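PDB 2AFB: 2-keto-3-deoxygluconate kinase from Thermotoga maritima, which probably catalyses the ATP-dependent phosphorylation of 2-keto-3-deoxygluconate to its 6-phosphate, as a sugar kinase of the pfkB family in the ribokinase clan. Local coordinates for residues Y43-N49 against G327-V331; I21-P27 against I97-E103; F63-L67 against D129-I135. All blocks are in the same frame, centred on the assembly; numbering follows the deposited sequence.

Interaction 1: residues Y43-N49 against G327-V331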
loop_
_atom_site.group_PDB
_atom_site.type_symbol
_atom_site.label_atom_id
_atom_site.label_comp_id
_atom_site.label_asym_id
_atom_site.label_seq_id
_atom_site.Cartn_x
_atom_site.Cartn_y
_atom_site.Cartn_z
ATOM N N TYR A 43 -10.822 15.112 -0.638
ATOM C CA TYR A 43 -11.911 15.958 -1.087
ATOM C C TYR A 43 -11.444 17.398 -0.950
ATOM O O TYR A 43 -10.891 17.766 0.076
ATOM C CB TYR A 43 -13.211 15.657 -0.293
ATOM C CG TYR A 43 -13.693 14.243 -0.530
ATOM C CD1 TYR A 43 -13.228 13.198 0.240
ATOM C CD2 TYR A 43 -14.606 13.950 -1.547
ATOM C CE1 TYR A 43 -13.617 11.897 -0.026
ATOM C CE2 TYR A 43 -15.009 12.683 -1.797
ATOM C CZ TYR A 43 -14.500 11.650 -1.059
ATOM O OH TYR A 43 -14.920 10.369 -1.324
ATOM N N GLY A 44 -11.650 18.221 -1.970
ATOM C CA GLY A 44 -11.368 19.649 -1.797
ATOM C C GLY A 44 -11.923 20.573 -2.834
ATOM O O GLY A 44 -12.594 20.139 -3.748
ATOM N N GLY A 45 -11.566 21.839 -2.730
ATOM C CA GLY A 45 -12.108 22.903 -3.610
ATOM C C GLY A 45 -11.756 24.230 -2.963
ATOM O O GLY A 45 -11.671 24.301 -1.752
ATOM N N ALA A 46 -11.594 25.285 -3.761
ATOM C CA ALA A 46 -11.031 26.586 -3.304
ATOM C C ALA A 46 -11.677 27.104 -1.999
ATOM O O ALA A 46 -10.999 27.274 -0.966
ATOM C CB ALA A 46 -11.177 27.636 -4.420
ATOM N N GLU A 47 -12.992 27.284 -2.042
ATOM C CA GLU A 47 -13.735 27.779 -0.881
ATOM C C GLU A 47 -13.897 26.747 0.231
ATOM O O GLU A 47 -13.869 27.112 1.415
ATOM C CB GLU A 47 -15.077 28.404 -1.286
ATOM C CG GLU A 47 -14.968 29.448 -2.433
ATOM C CD GLU A 47 -15.155 28.840 -3.836
ATOM O OE1 GLU A 47 -15.078 27.580 -4.009
ATOM O OE2 GLU A 47 -15.378 29.632 -4.764
ATOM N N ALA A 48 -13.924 25.459 -0.102
ATOM C CA ALA A 48 -13.910 24.432 0.943
ATOM C C ALA A 48 -12.601 24.460 1.710
ATOM O O ALA A 48 -12.595 24.317 2.919
ATOM C CB ALA A 48 -14.207 23.012 0.419
ATOM N N ASN A 49 -11.509 24.651 0.995
ATOM C CA ASN A 49 -10.195 24.672 1.582
ATOM C C ASN A 49 -10.046 25.866 2.564
ATOM O O ASN A 49 -9.429 25.754 3.641
ATOM C CB ASN A 49 -9.131 24.749 0.499
ATOM C CG ASN A 49 -9.155 23.572 -0.511
ATOM O OD1 ASN A 49 -9.745 22.517 -0.283
ATOM N ND2 ASN A 49 -8.472 23.778 -1.638
ATOM N N GLY A 327 -2.709 16.689 0.150
ATOM C CA GLY A 327 -4.122 17.019 0.099
ATOM C C GLY A 327 -4.392 18.480 -0.144
ATOM O O GLY A 327 -3.487 19.238 -0.498
ATOM N N ASP A 328 -5.663 18.861 0.012
ATOM C CA ASP A 328 -6.122 20.204 -0.332
ATOM C C ASP A 328 -6.257 21.091 0.936
ATOM O O ASP A 328 -6.212 22.318 0.861
ATOM C CB ASP A 328 -7.495 20.149 -1.070
ATOM C CG ASP A 328 -7.436 19.546 -2.475
ATOM O OD1 ASP A 328 -6.472 18.868 -2.806
ATOM O OD2 ASP A 328 -8.394 19.738 -3.272
ATOM N N PHE A 329 -6.458 20.467 2.087
ATOM C CA PHE A 329 -6.725 21.189 3.320
ATOM C C PHE A 329 -5.413 21.285 4.124
ATOM O O PHE A 329 -4.598 20.367 4.103
ATOM C CB PHE A 329 -7.732 20.365 4.148
ATOM C CG PHE A 329 -9.162 20.365 3.650
ATOM C CD1 PHE A 329 -9.565 20.979 2.454
ATOM C CD2 PHE A 329 -10.131 19.673 4.380
ATOM C CE1 PHE A 329 -10.887 20.937 2.040
ATOM C CE2 PHE A 329 -11.466 19.657 3.961
ATOM C CZ PHE A 329 -11.842 20.310 2.810
ATOM N N VAL A 330 -5.217 22.367 4.862
ATOM C CA VAL A 330 -4.130 22.439 5.829
ATOM C C VAL A 330 -4.455 21.544 7.025
ATOM O O VAL A 330 -5.628 21.324 7.374
ATOM C CB VAL A 330 -3.880 23.876 6.397
ATOM C CG1 VAL A 330 -3.529 24.847 5.299
ATOM C CG2 VAL A 330 -5.077 24.397 7.238
ATOM N N VAL A 331 -3.405 21.004 7.620
ATOM C CA VAL A 331 -3.439 20.450 8.967
ATOM C C VAL A 331 -2.395 21.290 9.682
ATOM O O VAL A 331 -1.203 21.062 9.492
ATOM C CB VAL A 331 -3.015 18.943 8.974
ATOM C CG1 VAL A 331 -2.920 18.387 10.343
ATOM C CG2 VAL A 331 -3.954 18.120 8.115
HETATM O O HOH W 1 -8.127 17.600 1.293
HETATM O O HOH W 2 -6.882 24.666 4.077
HETATM O O HOH W 3 -8.626 22.252 -4.398
#
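Asp-328 and Phe-329 fit against the turn where strand 38-44 gives way to helix 46-56, a worked example of a loop joined to a strand-helix junction through a ring edge and shared waters. The packing rests on Phe-329. Asn-49 OD1 meets the edge of this ring 3.0 Å from Phe-329 CE1, with the amide and ring planes 76° apart, so the oxygen faces the weakly positive C-H rim. Tyr-43 O lies over one ring face, offset toward the rim, and Ala-48 CB touches Phe-329 CE1 at 4.2 Å. Beyond the two segments, the ring stacks on His-79 and meets Phe-83 edge-to-face. Lacking a side chain, Gly-44 lets the Asp-328 carboxylate close in, with OD2 3.3 Å from Gly-44 CA.

The polar contacts run through water. One water donates to Tyr-43 O at 3.0 Å and accepts from Asp-328 N; a second donates to Asn-49 O at 2.8 Å and accepts from Val-330 N. A third donates to Asp-328 OD2 at 2.8 Å while accepting from Asn-49 ND2.

Within the turn, Gly-45 N at the helix N-cap donates to Asn-49 OD1 (3.1 Å, a straight 170° at the hydrogen), arriving from above the carbonyl plane. Asn-49 ND2 also binds Asp-292 of helix 290-304. Asp-328 forms a salt bridge with Arg-24 through OD1, and its OD2 is hydrogen-bonded to the hydroxyl of Tyr-100.

Gly-44 and Gly-45 probably correspond to the di-glycine pair described at the lid-to-body junction of ribokinase-like enzymes. Bonds from both ends of the Asn-49 amide fix its flip, while the Asp-328 carboxylate is buried but met by an arginine, a tyrosine and water, which would probably favour its ionised form.

Interaction 2: residues I21-P27 against I97-E103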
loop_
_atom_site.group_PDB
_atom_site.type_symbol
_atom_site.label_atom_id
_atom_site.label_comp_id
_atom_site.label_asym_id
_atom_site.label_seq_id
_atom_site.Cartn_x
_atom_site.Cartn_y
_atom_site.Cartn_z
ATOM N N ILE A 21 -17.044 21.516 -3.751
ATOM C CA ILE A 21 -16.088 20.549 -3.292
ATOM C C ILE A 21 -16.135 19.306 -4.174
ATOM O O ILE A 21 -17.205 18.834 -4.578
ATOM C CB ILE A 21 -16.272 20.247 -1.792
ATOM C CG1 ILE A 21 -15.072 19.435 -1.300
ATOM C CG2 ILE A 21 -17.617 19.568 -1.519
ATOM C CD1 ILE A 21 -14.980 19.205 0.157
HETATM N N MSE A 22 -14.954 18.834 -4.545
HETATM C CA MSE A 22 -14.827 17.751 -5.475
HETATM C C MSE A 22 -14.088 16.611 -4.850
HETATM O O MSE A 22 -13.244 16.815 -3.976
HETATM C CB MSE A 22 -14.039 18.170 -6.702
HETATM C CG MSE A 22 -14.728 19.167 -7.483
HETATM SE SE MSE A 22 -13.631 19.836 -8.927
HETATM C CE MSE A 22 -12.265 21.007 -7.885
ATOM N N LEU A 23 -14.386 15.421 -5.355
ATOM C CA LEU A 23 -13.515 14.265 -5.135
ATOM C C LEU A 23 -12.195 14.436 -5.883
ATOM O O LEU A 23 -12.221 14.650 -7.093
ATOM C CB LEU A 23 -14.192 13.012 -5.655
ATOM C CG LEU A 23 -13.289 11.739 -5.695
ATOM C CD1 LEU A 23 -12.878 11.218 -4.349
ATOM C CD2 LEU A 23 -14.018 10.638 -6.460
ATOM N N ARG A 24 -11.056 14.307 -5.191
ATOM C CA ARG A 24 -9.763 14.390 -5.837
ATOM C C ARG A 24 -9.078 13.011 -5.892
ATOM O O ARG A 24 -8.942 12.324 -4.891
ATOM C CB ARG A 24 -8.866 15.354 -5.140
ATOM C CG ARG A 24 -7.707 15.797 -6.018
ATOM C CD ARG A 24 -6.699 16.605 -5.218
ATOM N NE ARG A 24 -5.657 15.765 -4.700
ATOM C CZ ARG A 24 -4.556 16.166 -4.073
ATOM N NH1 ARG A 24 -4.302 17.445 -3.813
ATOM N NH2 ARG A 24 -3.685 15.239 -3.699
ATOM N N LEU A 25 -8.639 12.654 -7.091
ATOM C CA LEU A 25 -8.070 11.341 -7.353
ATOM C C LEU A 25 -6.670 11.570 -7.862
ATOM O O LEU A 25 -6.499 12.169 -8.910
ATOM C CB LEU A 25 -8.902 10.593 -8.335
ATOM C CG LEU A 25 -10.353 10.190 -7.954
ATOM C CD1 LEU A 25 -10.945 9.509 -9.136
ATOM C CD2 LEU A 25 -10.463 9.289 -6.716
ATOM N N SER A 26 -5.660 11.162 -7.092
ATOM C CA SER A 26 -4.269 11.380 -7.501
ATOM C C SER A 26 -3.470 10.101 -7.425
ATOM O O SER A 26 -3.617 9.377 -6.445
ATOM C CB SER A 26 -3.585 12.483 -6.681
ATOM O OG SER A 26 -3.795 12.241 -5.298
ATOM N N PRO A 27 -2.661 9.782 -8.492
ATOM C CA PRO A 27 -1.871 8.605 -8.327
ATOM C C PRO A 27 -0.793 8.838 -7.239
ATOM O O PRO A 27 -0.385 9.971 -7.028
ATOM C CB PRO A 27 -1.229 8.413 -9.705
ATOM C CG PRO A 27 -2.021 9.269 -10.702
ATOM C CD PRO A 27 -2.477 10.396 -9.837
ATOM N N ILE A 97 -21.254 13.917 -7.696
ATOM C CA ILE A 97 -20.193 14.799 -7.225
ATOM C C ILE A 97 -19.204 15.060 -8.333
ATOM O O ILE A 97 -18.964 14.217 -9.181
ATOM C CB ILE A 97 -19.460 14.245 -6.002
ATOM C CG1 ILE A 97 -18.766 15.381 -5.228
ATOM C CG2 ILE A 97 -18.454 13.144 -6.380
ATOM C CD1 ILE A 97 -18.007 14.936 -3.945
ATOM N N GLY A 98 -18.692 16.271 -8.375
ATOM C CA GLY A 98 -17.620 16.603 -9.292
ATOM C C GLY A 98 -16.340 15.937 -8.863
ATOM O O GLY A 98 -16.152 15.616 -7.680
ATOM N N ILE A 99 -15.482 15.687 -9.848
ATOM C CA ILE A 99 -14.239 14.999 -9.646
ATOM C C ILE A 99 -13.103 15.717 -10.362
ATOM O O ILE A 99 -13.293 16.251 -11.456
ATOM C CB ILE A 99 -14.266 13.550 -10.269
ATOM C CG1 ILE A 99 -15.432 12.749 -9.714
ATOM C CG2 ILE A 99 -12.919 12.901 -10.054
ATOM C CD1 ILE A 99 -15.593 11.349 -10.377
ATOM N N TYR A 100 -11.906 15.675 -9.785
ATOM C CA TYR A 100 -10.728 15.923 -10.562
ATOM C C TYR A 100 -9.624 14.958 -10.295
ATOM O O TYR A 100 -9.463 14.489 -9.166
ATOM C CB TYR A 100 -10.240 17.359 -10.442
ATOM C CG TYR A 100 -9.555 17.837 -9.190
ATOM C CD1 TYR A 100 -10.262 18.053 -8.006
ATOM C CD2 TYR A 100 -8.191 18.141 -9.205
ATOM C CE1 TYR A 100 -9.633 18.581 -6.872
ATOM C CE2 TYR A 100 -7.550 18.686 -8.083
ATOM C CZ TYR A 100 -8.271 18.908 -6.921
ATOM O OH TYR A 100 -7.627 19.409 -5.794
ATOM N N PHE A 101 -8.905 14.644 -11.377
ATOM C CA PHE A 101 -7.748 13.760 -11.308
ATOM C C PHE A 101 -6.535 14.653 -11.318
ATOM O O PHE A 101 -6.429 15.547 -12.129
ATOM C CB PHE A 101 -7.685 12.836 -12.498
ATOM C CG PHE A 101 -8.881 11.945 -12.641
ATOM C CD1 PHE A 101 -10.042 12.430 -13.150
ATOM C CD2 PHE A 101 -8.849 10.608 -12.234
ATOM C CE1 PHE A 101 -11.168 11.621 -13.281
ATOM C CE2 PHE A 101 -9.975 9.797 -12.374
ATOM C CZ PHE A 101 -11.142 10.327 -12.877
ATOM N N LEU A 102 -5.613 14.396 -10.431
ATOM C CA LEU A 102 -4.419 15.195 -10.326
ATOM C C LEU A 102 -3.169 14.338 -10.385
ATOM O O LEU A 102 -3.013 13.390 -9.588
ATOM C CB LEU A 102 -4.444 15.963 -9.005
ATOM C CG LEU A 102 -3.104 16.631 -8.660
ATOM C CD1 LEU A 102 -2.973 17.866 -9.516
ATOM C CD2 LEU A 102 -3.087 17.013 -7.137
ATOM N N GLU A 103 -2.278 14.670 -11.329
ATOM C CA GLU A 103 -0.948 14.100 -11.412
ATOM C C GLU A 103 -0.055 15.103 -10.793
ATOM O O GLU A 103 0.059 16.228 -11.281
ATOM C CB GLU A 103 -0.474 13.898 -12.827
ATOM C CG GLU A 103 -1.167 12.807 -13.603
ATOM C CD GLU A 103 -0.644 12.675 -15.052
ATOM O OE1 GLU A 103 -0.098 13.679 -15.611
ATOM O OE2 GLU A 103 -0.814 11.576 -15.636
HETATM O O HOH W 4 -18.885 18.603 -6.682
#
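Arg-24 lays its aliphatic stem over the face of Tyr-100, a tightly packed part of a parallel strand pair, 22-26 beside 99-103. Arg-24 CG sits 3.5 Å from the centroid of the Tyr-100 ring and only 20° off its normal, a CH-pi contact. The tyrosine gains this position by setting CG between its backbone N and carbonyl carbon (chi1 74°), which stands the ring up beside the neighbouring strand. The arginine then bends at chi3 (93°), and Leu-102 CD2 lies over one face of its guanidinium, 3.5 Å above the centre of the plane. Next to the same ring comes selenomethionine Met-22, its methyl CE 3.6 Å from Tyr-100 CD1, while the selenium makes an oblique Met-aromatic contact with the ring.

Backbone bonds hold the pair in register: Leu-23 N to Gly-98 O, Tyr-100 N to Leu-23 O at 2.9 Å, Leu-25 N to Tyr-100 O, and Leu-102 N to Leu-25 O at 2.8 Å. On the other sheet face, Leu-25 and Phe-101 run side by side, with Leu-25 CD1 3.4 Å from Phe-101 CE2. Leu-23 and Ile-99 lie likewise but more loosely, Leu-23 CD2 being 4.1 Å from Ile-99 CG1. This apolar face packs on another subunit, where Leu-25 meets Leu-25 of that copy.

The looser end is the start of the pair. Instead of a direct bond there, a water bridges Ile-21 O and Gly-98 N, accepting from Gly-98 N at 2.9 Å.

Such a small sheet, apolar on its intersubunit face, is consistent with the lid of ribokinase-like enzymes. Toward the body of the subunit, ring and leucine grip the arginine stem and guanidinium face. Arg-24 NH1 is thereby directed at Asp-286 and Asp-328, whose carboxylates would probably balance its buried charge.

Interaction 3: residues F63-L67 against D129-I135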
loop_
_atom_site.group_PDB
_atom_site.type_symbol
_atom_site.label_atom_id
_atom_site.label_comp_id
_atom_site.label_asym_id
_atom_site.label_seq_id
_atom_site.Cartn_x
_atom_site.Cartn_y
_atom_site.Cartn_z
ATOM N N PHE A 63 -19.323 25.625 5.473
ATOM C CA PHE A 63 -19.161 25.583 4.035
ATOM C C PHE A 63 -20.528 25.327 3.419
ATOM O O PHE A 63 -21.233 24.392 3.799
ATOM C CB PHE A 63 -18.205 24.468 3.634
ATOM C CG PHE A 63 -18.017 24.326 2.156
ATOM C CD1 PHE A 63 -17.542 25.377 1.424
ATOM C CD2 PHE A 63 -18.257 23.108 1.507
ATOM C CE1 PHE A 63 -17.339 25.271 0.068
ATOM C CE2 PHE A 63 -18.044 22.985 0.166
ATOM C CZ PHE A 63 -17.566 24.079 -0.568
ATOM N N VAL A 64 -20.880 26.163 2.453
ATOM C CA VAL A 64 -22.158 26.065 1.796
ATOM C C VAL A 64 -21.950 25.488 0.394
ATOM O O VAL A 64 -21.163 26.006 -0.372
ATOM C CB VAL A 64 -22.806 27.436 1.687
ATOM C CG1 VAL A 64 -24.189 27.321 0.999
ATOM C CG2 VAL A 64 -22.886 28.055 3.053
ATOM N N THR A 65 -22.680 24.431 0.078
ATOM C CA THR A 65 -22.590 23.780 -1.217
ATOM C C THR A 65 -23.799 22.844 -1.388
ATOM O O THR A 65 -24.726 22.855 -0.576
ATOM C CB THR A 65 -21.244 23.018 -1.413
ATOM O OG1 THR A 65 -21.036 22.798 -2.804
ATOM C CG2 THR A 65 -21.195 21.660 -0.691
ATOM N N LYS A 66 -23.797 22.098 -2.491
ATOM C CA LYS A 66 -24.746 21.024 -2.748
ATOM C C LYS A 66 -23.921 19.786 -3.083
ATOM O O LYS A 66 -22.921 19.860 -3.828
ATOM C CB LYS A 66 -25.727 21.396 -3.913
ATOM C CG LYS A 66 -26.922 20.502 -3.982
ATOM C CD LYS A 66 -27.834 20.842 -5.110
ATOM C CE LYS A 66 -29.225 20.168 -4.956
ATOM N NZ LYS A 66 -30.150 20.549 -6.111
ATOM N N LEU A 67 -24.303 18.666 -2.471
ATOM C CA LEU A 67 -23.722 17.372 -2.768
ATOM C C LEU A 67 -24.803 16.355 -2.999
ATOM O O LEU A 67 -25.884 16.485 -2.422
ATOM C CB LEU A 67 -22.870 16.890 -1.591
ATOM C CG LEU A 67 -21.627 17.747 -1.362
ATOM C CD1 LEU A 67 -20.975 17.406 -0.068
ATOM C CD2 LEU A 67 -20.666 17.555 -2.522
ATOM N N ASP A 129 -32.271 26.415 -3.369
ATOM C CA ASP A 129 -31.515 25.427 -2.582
ATOM C C ASP A 129 -30.895 26.005 -1.333
ATOM O O ASP A 129 -30.539 25.235 -0.457
ATOM C CB ASP A 129 -30.451 24.729 -3.455
ATOM C CG ASP A 129 -31.084 23.811 -4.526
ATOM O OD1 ASP A 129 -32.234 23.409 -4.352
ATOM O OD2 ASP A 129 -30.444 23.483 -5.546
ATOM N N PHE A 130 -30.813 27.343 -1.254
ATOM C CA PHE A 130 -30.061 28.074 -0.222
ATOM C C PHE A 130 -30.843 29.236 0.380
ATOM O O PHE A 130 -31.334 30.100 -0.350
ATOM C CB PHE A 130 -28.755 28.651 -0.808
ATOM C CG PHE A 130 -27.935 27.645 -1.502
ATOM C CD1 PHE A 130 -27.229 26.672 -0.764
ATOM C CD2 PHE A 130 -27.867 27.616 -2.889
ATOM C CE1 PHE A 130 -26.464 25.689 -1.410
ATOM C CE2 PHE A 130 -27.110 26.633 -3.547
ATOM C CZ PHE A 130 -26.407 25.654 -2.798
ATOM N N ASP A 131 -30.895 29.253 1.714
ATOM C CA ASP A 131 -31.618 30.234 2.501
ATOM C C ASP A 131 -30.587 31.166 3.086
ATOM O O ASP A 131 -30.026 30.888 4.147
ATOM C CB ASP A 131 -32.403 29.535 3.617
ATOM C CG ASP A 131 -33.340 30.470 4.344
ATOM O OD1 ASP A 131 -33.227 31.705 4.169
ATOM O OD2 ASP A 131 -34.201 29.956 5.098
ATOM N N TRP A 132 -30.318 32.249 2.366
ATOM C CA TRP A 132 -29.168 33.080 2.667
ATOM C C TRP A 132 -29.363 33.865 3.929
ATOM O O TRP A 132 -28.406 34.112 4.656
ATOM C CB TRP A 132 -28.808 33.992 1.489
ATOM C CG TRP A 132 -28.210 33.182 0.364
ATOM C CD1 TRP A 132 -28.781 32.912 -0.849
ATOM C CD2 TRP A 132 -26.952 32.505 0.372
ATOM N NE1 TRP A 132 -27.942 32.116 -1.597
ATOM C CE2 TRP A 132 -26.824 31.842 -0.858
ATOM C CE3 TRP A 132 -25.909 32.392 1.311
ATOM C CZ2 TRP A 132 -25.682 31.122 -1.199
ATOM C CZ3 TRP A 132 -24.799 31.660 0.981
ATOM C CH2 TRP A 132 -24.687 31.036 -0.263
ATOM N N GLU A 133 -30.616 34.204 4.216
ATOM C CA GLU A 133 -30.975 34.840 5.463
ATOM C C GLU A 133 -30.667 33.974 6.665
ATOM O O GLU A 133 -30.350 34.499 7.708
ATOM C CB GLU A 133 -32.486 35.192 5.481
ATOM C CG GLU A 133 -32.890 36.277 4.496
ATOM C CD GLU A 133 -32.386 37.668 4.910
ATOM O OE1 GLU A 133 -31.928 37.814 6.071
ATOM O OE2 GLU A 133 -32.446 38.602 4.072
ATOM N N LYS A 134 -30.837 32.656 6.548
ATOM C CA LYS A 134 -30.548 31.707 7.650
ATOM C C LYS A 134 -29.028 31.460 7.745
ATOM O O LYS A 134 -28.404 31.591 8.807
ATOM C CB LYS A 134 -31.336 30.398 7.421
ATOM C CG LYS A 134 -31.136 29.272 8.440
ATOM N N ILE A 135 -28.441 31.149 6.596
ATOM C CA ILE A 135 -27.024 30.914 6.459
ATOM C C ILE A 135 -26.180 32.054 7.060
ATOM O O ILE A 135 -25.258 31.798 7.844
ATOM C CB ILE A 135 -26.639 30.698 4.961
ATOM C CG1 ILE A 135 -27.173 29.370 4.441
ATOM C CG2 ILE A 135 -25.098 30.742 4.737
ATOM C CD1 ILE A 135 -27.210 29.293 2.885
#
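Val-64, on strand 60-67 of the large sheet in this ribokinase-like alpha/beta fold, makes an apolar contact with the connection that runs through short helix 132-135 toward strand 139-145. It is plain core packing, with one ion pair beside it. Val-64 holds CG1 anti to the backbone N (chi1 -179°), and that methyl meets Phe-130 CD1 at 3.6 Å and Trp-132 CH2 at 4.0 Å, obliquely to both rings. The other branch meets helix 132-135 tip to tip, with Val-64 CG2 3.9 Å from Ile-135 CG2. Thr-65 O approaches the edge of the Phe-130 ring, 3.4 Å from CE1, so a backbone carbonyl faces the ring's C-H rim. Phe-18 of strand 14-18 meets both Phe-130 and Trp-132 edge-to-face, while helix 155-169 packs on the same two rings, joining the connection to the body of the sheet. At the partly exposed margin, Lys-66 runs out fully extended to Asp-129, whose OD2 also accepts from Lys-126 N. In the resulting salt bridge, Lys-66 NZ stands 3.0 Å from Asp-129 OD2 and reaches it from above the carboxylate plane, 47° out of it.

From the N terminus, residues 21-27 open interaction 2, 43-49 open interaction 1 and 63-67 open interaction 3. Interaction 2 closes first, at 97-103, then interaction 3 at 129-135, and interaction 1 only near the C terminus, at 327-331. Interaction 2 therefore crosses both others, whereas interaction 3 falls wholly within the long span of interaction 1. Strands 38-44 and 22-26, neighbours in the small sheet, bring interactions 1 and 2 together. Ile-21 packs on Phe-63 and Leu-67, linking that sheet to the large one, and Phe-63 also touches Ala-48 at the start of helix 46-56. The late loop, the lid-like sheet and the large sheet are thus interlocked.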